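Transcriptional regulator, LRP/AsnC family (Neisseria meningitidis, PDB 2P5V) probably binds specific DNA sequences through a winged helix-turn-helix domain and regulates transcription as a member of the Lrp/AsnC family. Local coordinates at residues N67-I78 / T108-M119. Residues are numbered along the deposited sequence; the frame is centred on the assembly and turned at random.
Sequences NLGLQAFIRVSI and TDYLLQAFFTDM. With CA (calcium ion), chain B.
Asn-67 meets Thr-117 just beyond the paired strands: its O receives a CA-H...O contact from Thr-117 CA at 3.2 Å. Leu-68 lays CD1 against Phe-115 CB, the two side chains running almost perpendicular. A classic beta bulge sets Gly-69 and Leu-70 together opposite Phe-116. Leu-70 N donates a hydrogen bond to Phe-116 O and its O accepts one from Phe-116 N, and its CD1 reaches the selenomethionine Met-119, CE 3.9 Å away. With CG anti to the backbone N (chi1 179°), Gln-71 runs beside Phe-115 and puts CG over one ring face, 4.1 Å from the centroid. Ala-72 pairs with Ala-114 through two backbone hydrogen bonds. Phe-73 repeats the CH-pi pattern with the roles exchanged, since Gln-113 CG sits over its ring, 4.0 Å from the centroid. Strands 70-78 and 110-116 are the two central strands of the four-stranded antiparallel sheet in the Lrp/AsnC ligand-binding domain. Ile-74, Val-76 and Leu-112 lie on the face covered by helices 84-94 and 119-130; Phe-73 and Arg-75 on the other face meet a second subunit. Arg-75 passes its CD by Thr-108 OG1 at 3.3 Å. Val-76 CG2 packs on Leu-112 CD1. Ile-78 N donates a hydrogen bond to Asp-109 OD2 (2.9 Å) on the anti side of the carboxylate, while Asp-109 OD1 binds calcium at 2.4 Å. Glu-107 O of the same chain and Asp-138 OD2 of a neighbouring subunit complete the protein ligands.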
loop_
_atom_site.group_PDB
_atom_site.type_symbol
_atom_site.label_atom_id
_atom_site.label_comp_id
_atom_site.label_asym_id
_atom_site.label_seq_id
_atom_site.Cartn_x
_atom_site.Cartn_y
_atom_site.Cartn_z
ATOM N N ASN G 67 0.309 -2.860 -35.416
ATOM C CA ASN G 67 -0.979 -2.836 -34.730
ATOM C C ASN G 67 -0.899 -3.192 -33.242
ATOM O O ASN G 67 -1.897 -3.592 -32.643
ATOM C CB ASN G 67 -1.990 -3.744 -35.467
ATOM C CG ASN G 67 -3.426 -3.539 -34.996
ATOM O OD1 ASN G 67 -3.819 -2.434 -34.620
ATOM N ND2 ASN G 67 -4.213 -4.614 -35.008
ATOM N N LEU G 68 0.275 -3.036 -32.640
ATOM C CA LEU G 68 0.435 -3.329 -31.216
ATOM C C LEU G 68 0.344 -2.039 -30.395
ATOM O O LEU G 68 1.339 -1.539 -29.874
ATOM C CB LEU G 68 1.748 -4.065 -30.947
ATOM C CG LEU G 68 1.829 -5.510 -31.428
ATOM C CD1 LEU G 68 3.282 -5.982 -31.374
ATOM C CD2 LEU G 68 0.906 -6.430 -30.613
ATOM N N GLY G 69 -0.874 -1.523 -30.275
ATOM C CA GLY G 69 -1.118 -0.281 -29.553
ATOM C C GLY G 69 -1.000 -0.345 -28.038
ATOM O O GLY G 69 -0.838 0.680 -27.408
ATOM N N LEU G 70 -1.082 -1.541 -27.454
ATOM C CA LEU G 70 -1.110 -1.708 -25.995
ATOM C C LEU G 70 0.225 -2.262 -25.490
ATOM O O LEU G 70 0.571 -3.402 -25.776
ATOM C CB LEU G 70 -2.244 -2.670 -25.589
ATOM C CG LEU G 70 -3.216 -2.341 -24.446
ATOM C CD1 LEU G 70 -3.655 -3.627 -23.702
ATOM C CD2 LEU G 70 -2.645 -1.323 -23.478
ATOM N N GLN G 71 0.970 -1.442 -24.753
ATOM C CA GLN G 71 2.195 -1.873 -24.090
ATOM C C GLN G 71 1.947 -1.936 -22.591
ATOM O O GLN G 71 1.632 -0.924 -21.966
ATOM C CB GLN G 71 3.341 -0.916 -24.384
ATOM C CG GLN G 71 4.647 -1.329 -23.693
ATOM C CD GLN G 71 5.845 -0.553 -24.180
ATOM O OE1 GLN G 71 5.716 0.508 -24.802
ATOM N NE2 GLN G 71 7.021 -1.072 -23.891
ATOM N N ALA G 72 2.102 -3.131 -22.027
ATOM C CA ALA G 72 1.801 -3.393 -20.619
ATOM C C ALA G 72 3.059 -3.678 -19.809
ATOM O O ALA G 72 3.971 -4.370 -20.275
ATOM C CB ALA G 72 0.833 -4.570 -20.505
ATOM N N PHE G 73 3.104 -3.120 -18.600
ATOM C CA PHE G 73 4.041 -3.554 -17.574
ATOM C C PHE G 73 3.253 -4.363 -16.552
ATOM O O PHE G 73 2.373 -3.829 -15.881
ATOM C CB PHE G 73 4.699 -2.351 -16.924
ATOM C CG PHE G 73 5.722 -1.697 -17.795
ATOM C CD1 PHE G 73 7.051 -2.072 -17.713
ATOM C CD2 PHE G 73 5.353 -0.742 -18.726
ATOM C CE1 PHE G 73 8.005 -1.478 -18.528
ATOM C CE2 PHE G 73 6.301 -0.144 -19.540
ATOM C CZ PHE G 73 7.624 -0.509 -19.438
ATOM N N ILE G 74 3.532 -5.660 -16.465
ATOM C CA ILE G 74 2.756 -6.557 -15.602
ATOM C C ILE G 74 3.580 -6.953 -14.384
ATOM O O ILE G 74 4.709 -7.427 -14.509
ATOM C CB ILE G 74 2.296 -7.826 -16.344
ATOM C CG1 ILE G 74 1.611 -7.453 -17.666
ATOM C CG2 ILE G 74 1.358 -8.650 -15.463
ATOM C CD1 ILE G 74 1.386 -8.624 -18.612
ATOM N N ARG G 75 3.006 -6.713 -13.207
ATOM C CA ARG G 75 3.619 -7.070 -11.942
ATOM C C ARG G 75 3.023 -8.385 -11.443
ATOM O O ARG G 75 1.836 -8.452 -11.096
ATOM C CB ARG G 75 3.365 -5.976 -10.915
ATOM C CG ARG G 75 3.908 -4.595 -11.259
ATOM C CD ARG G 75 3.667 -3.679 -10.065
ATOM N NE ARG G 75 3.935 -2.260 -10.285
ATOM C CZ ARG G 75 3.792 -1.313 -9.342
ATOM N NH1 ARG G 75 3.410 -1.631 -8.103
ATOM N NH2 ARG G 75 4.036 -0.033 -9.625
ATOM N N VAL G 76 3.862 -9.419 -11.400
ATOM C CA VAL G 76 3.436 -10.773 -11.046
ATOM C C VAL G 76 3.973 -11.199 -9.681
ATOM O O VAL G 76 5.159 -11.005 -9.364
ATOM C CB VAL G 76 3.869 -11.813 -12.131
ATOM C CG1 VAL G 76 3.371 -13.224 -11.774
ATOM C CG2 VAL G 76 3.336 -11.394 -13.497
ATOM N N SER G 77 3.072 -11.768 -8.887
ATOM C CA SER G 77 3.392 -12.345 -7.606
ATOM C C SER G 77 3.397 -13.828 -7.824
ATOM O O SER G 77 2.418 -14.413 -8.305
ATOM C CB SER G 77 2.350 -11.991 -6.532
ATOM O OG SER G 77 2.191 -10.592 -6.432
ATOM N N ILE G 78 4.511 -14.426 -7.459
ATOM C CA ILE G 78 4.718 -15.831 -7.625
ATOM C C ILE G 78 4.076 -16.546 -6.437
ATOM O O ILE G 78 3.960 -15.985 -5.342
ATOM C CB ILE G 78 6.244 -16.120 -7.746
ATOM C CG1 ILE G 78 6.501 -17.352 -8.616
ATOM C CG2 ILE G 78 6.911 -16.212 -6.360
ATOM C CD1 ILE G 78 6.094 -17.154 -10.054
ATOM N N THR G 108 7.259 -6.330 -5.967
ATOM C CA THR G 108 6.939 -7.072 -7.182
ATOM C C THR G 108 7.968 -8.195 -7.409
ATOM O O THR G 108 9.160 -7.919 -7.570
ATOM C CB THR G 108 6.922 -6.125 -8.385
ATOM O OG1 THR G 108 5.913 -5.124 -8.184
ATOM C CG2 THR G 108 6.659 -6.879 -9.679
ATOM N N ASP G 109 7.507 -9.450 -7.414
ATOM C CA ASP G 109 8.395 -10.605 -7.611
ATOM C C ASP G 109 8.988 -10.644 -9.021
ATOM O O ASP G 109 10.196 -10.842 -9.192
ATOM C CB ASP G 109 7.654 -11.925 -7.349
ATOM C CG ASP G 109 7.047 -11.984 -5.967
ATOM O OD1 ASP G 109 7.377 -11.110 -5.144
ATOM O OD2 ASP G 109 6.229 -12.884 -5.697
ATOM N N TYR G 110 8.117 -10.510 -10.019
ATOM C CA TYR G 110 8.514 -10.454 -11.419
ATOM C C TYR G 110 7.866 -9.267 -12.119
ATOM O O TYR G 110 6.660 -9.025 -11.961
ATOM C CB TYR G 110 8.123 -11.737 -12.136
ATOM C CG TYR G 110 8.844 -12.958 -11.636
ATOM C CD1 TYR G 110 10.090 -13.302 -12.139
ATOM C CD2 TYR G 110 8.277 -13.774 -10.666
ATOM C CE1 TYR G 110 10.760 -14.415 -11.688
ATOM C CE2 TYR G 110 8.932 -14.889 -10.212
ATOM C CZ TYR G 110 10.178 -15.210 -10.726
ATOM O OH TYR G 110 10.827 -16.334 -10.278
ATOM N N LEU G 111 8.665 -8.519 -12.875
ATOM C CA LEU G 111 8.130 -7.474 -13.748
ATOM C C LEU G 111 8.233 -7.889 -15.207
ATOM O O LEU G 111 9.319 -8.177 -15.695
ATOM C CB LEU G 111 8.856 -6.165 -13.553
ATOM C CG LEU G 111 8.223 -5.022 -14.365
ATOM C CD1 LEU G 111 6.756 -4.690 -13.901
ATOM C CD2 LEU G 111 9.124 -3.801 -14.301
ATOM N N LEU G 112 7.089 -7.891 -15.891
ATOM C CA LEU G 112 6.980 -8.306 -17.275
ATOM C C LEU G 112 6.633 -7.106 -18.151
ATOM O O LEU G 112 5.885 -6.222 -17.743
ATOM C CB LEU G 112 5.905 -9.377 -17.425
ATOM C CG LEU G 112 6.214 -10.785 -16.899
ATOM C CD1 LEU G 112 6.531 -10.782 -15.417
ATOM C CD2 LEU G 112 5.036 -11.701 -17.182
ATOM N N GLN G 113 7.184 -7.078 -19.357
ATOM C CA GLN G 113 6.872 -6.029 -20.324
ATOM C C GLN G 113 6.329 -6.750 -21.561
ATOM O O GLN G 113 6.975 -7.660 -22.085
ATOM C CB GLN G 113 8.123 -5.189 -20.622
ATOM C CG GLN G 113 7.849 -3.834 -21.300
ATOM C CD GLN G 113 9.099 -2.951 -21.471
ATOM O OE1 GLN G 113 10.091 -3.076 -20.740
ATOM N NE2 GLN G 113 9.042 -2.050 -22.443
ATOM N N ALA G 114 5.118 -6.384 -21.986
ATOM C CA ALA G 114 4.393 -7.150 -23.010
ATOM C C ALA G 114 3.615 -6.262 -23.968
ATOM O O ALA G 114 3.224 -5.152 -23.620
ATOM C CB ALA G 114 3.446 -8.149 -22.358
ATOM N N PHE G 115 3.373 -6.775 -25.171
ATOM C CA PHE G 115 2.694 -6.014 -26.209
ATOM C C PHE G 115 1.441 -6.708 -26.699
ATOM O O PHE G 115 1.430 -7.927 -26.887
ATOM C CB PHE G 115 3.638 -5.796 -27.378
ATOM C CG PHE G 115 4.472 -4.562 -27.255
ATOM C CD1 PHE G 115 3.981 -3.335 -27.681
ATOM C CD2 PHE G 115 5.748 -4.621 -26.726
ATOM C CE1 PHE G 115 4.760 -2.188 -27.593
ATOM C CE2 PHE G 115 6.530 -3.473 -26.629
ATOM C CZ PHE G 115 6.032 -2.259 -27.072
ATOM N N PHE G 116 0.389 -5.918 -26.915
ATOM C CA PHE G 116 -0.904 -6.426 -27.389
ATOM C C PHE G 116 -1.510 -5.437 -28.337
ATOM O O PHE G 116 -1.110 -4.268 -28.357
ATOM C CB PHE G 116 -1.846 -6.670 -26.209
ATOM C CG PHE G 116 -1.282 -7.604 -25.188
ATOM C CD1 PHE G 116 -1.545 -8.965 -25.252
ATOM C CD2 PHE G 116 -0.449 -7.129 -24.197
ATOM C CE1 PHE G 116 -0.994 -9.831 -24.320
ATOM C CE2 PHE G 116 0.100 -7.982 -23.262
ATOM C CZ PHE G 116 -0.170 -9.338 -23.324
ATOM N N THR G 117 -2.452 -5.904 -29.147
ATOM C CA THR G 117 -3.161 -5.029 -30.079
ATOM C C THR G 117 -4.074 -4.077 -29.324
ATOM O O THR G 117 -4.146 -2.891 -29.642
ATOM C CB THR G 117 -4.015 -5.809 -31.088
ATOM O OG1 THR G 117 -4.965 -6.603 -30.379
ATOM C CG2 THR G 117 -3.148 -6.706 -31.969
ATOM N N ASP G 118 -4.765 -4.607 -28.321
ATOM C CA ASP G 118 -5.721 -3.831 -27.544
ATOM C C ASP G 118 -6.058 -4.552 -26.234
ATOM O O ASP G 118 -5.485 -5.604 -25.926
ATOM C CB ASP G 118 -6.973 -3.560 -28.387
ATOM C CG ASP G 118 -7.574 -4.832 -28.971
ATOM O OD1 ASP G 118 -7.582 -5.876 -28.288
ATOM O OD2 ASP G 118 -8.035 -4.782 -30.123
HETATM N N MSE G 119 -6.971 -3.967 -25.462
HETATM C CA MSE G 119 -7.330 -4.482 -24.137
HETATM C C MSE G 119 -7.993 -5.860 -24.171
HETATM O O MSE G 119 -7.832 -6.640 -23.236
HETATM C CB MSE G 119 -8.248 -3.488 -23.408
HETATM C CG MSE G 119 -8.479 -3.808 -21.940
HETATM SE SE MSE G 119 -6.800 -3.939 -20.938
HETATM C CE MSE G 119 -6.169 -2.088 -21.147
HETATM CA CA CA B . 6.523 -9.832 -3.344
HETATM O O HOH W 1 -3.232 -1.113 -31.782
HETATM O O HOH W 2 4.664 -9.316 -6.260
HETATM O O HOH W 3 4.575 -13.594 -3.612
#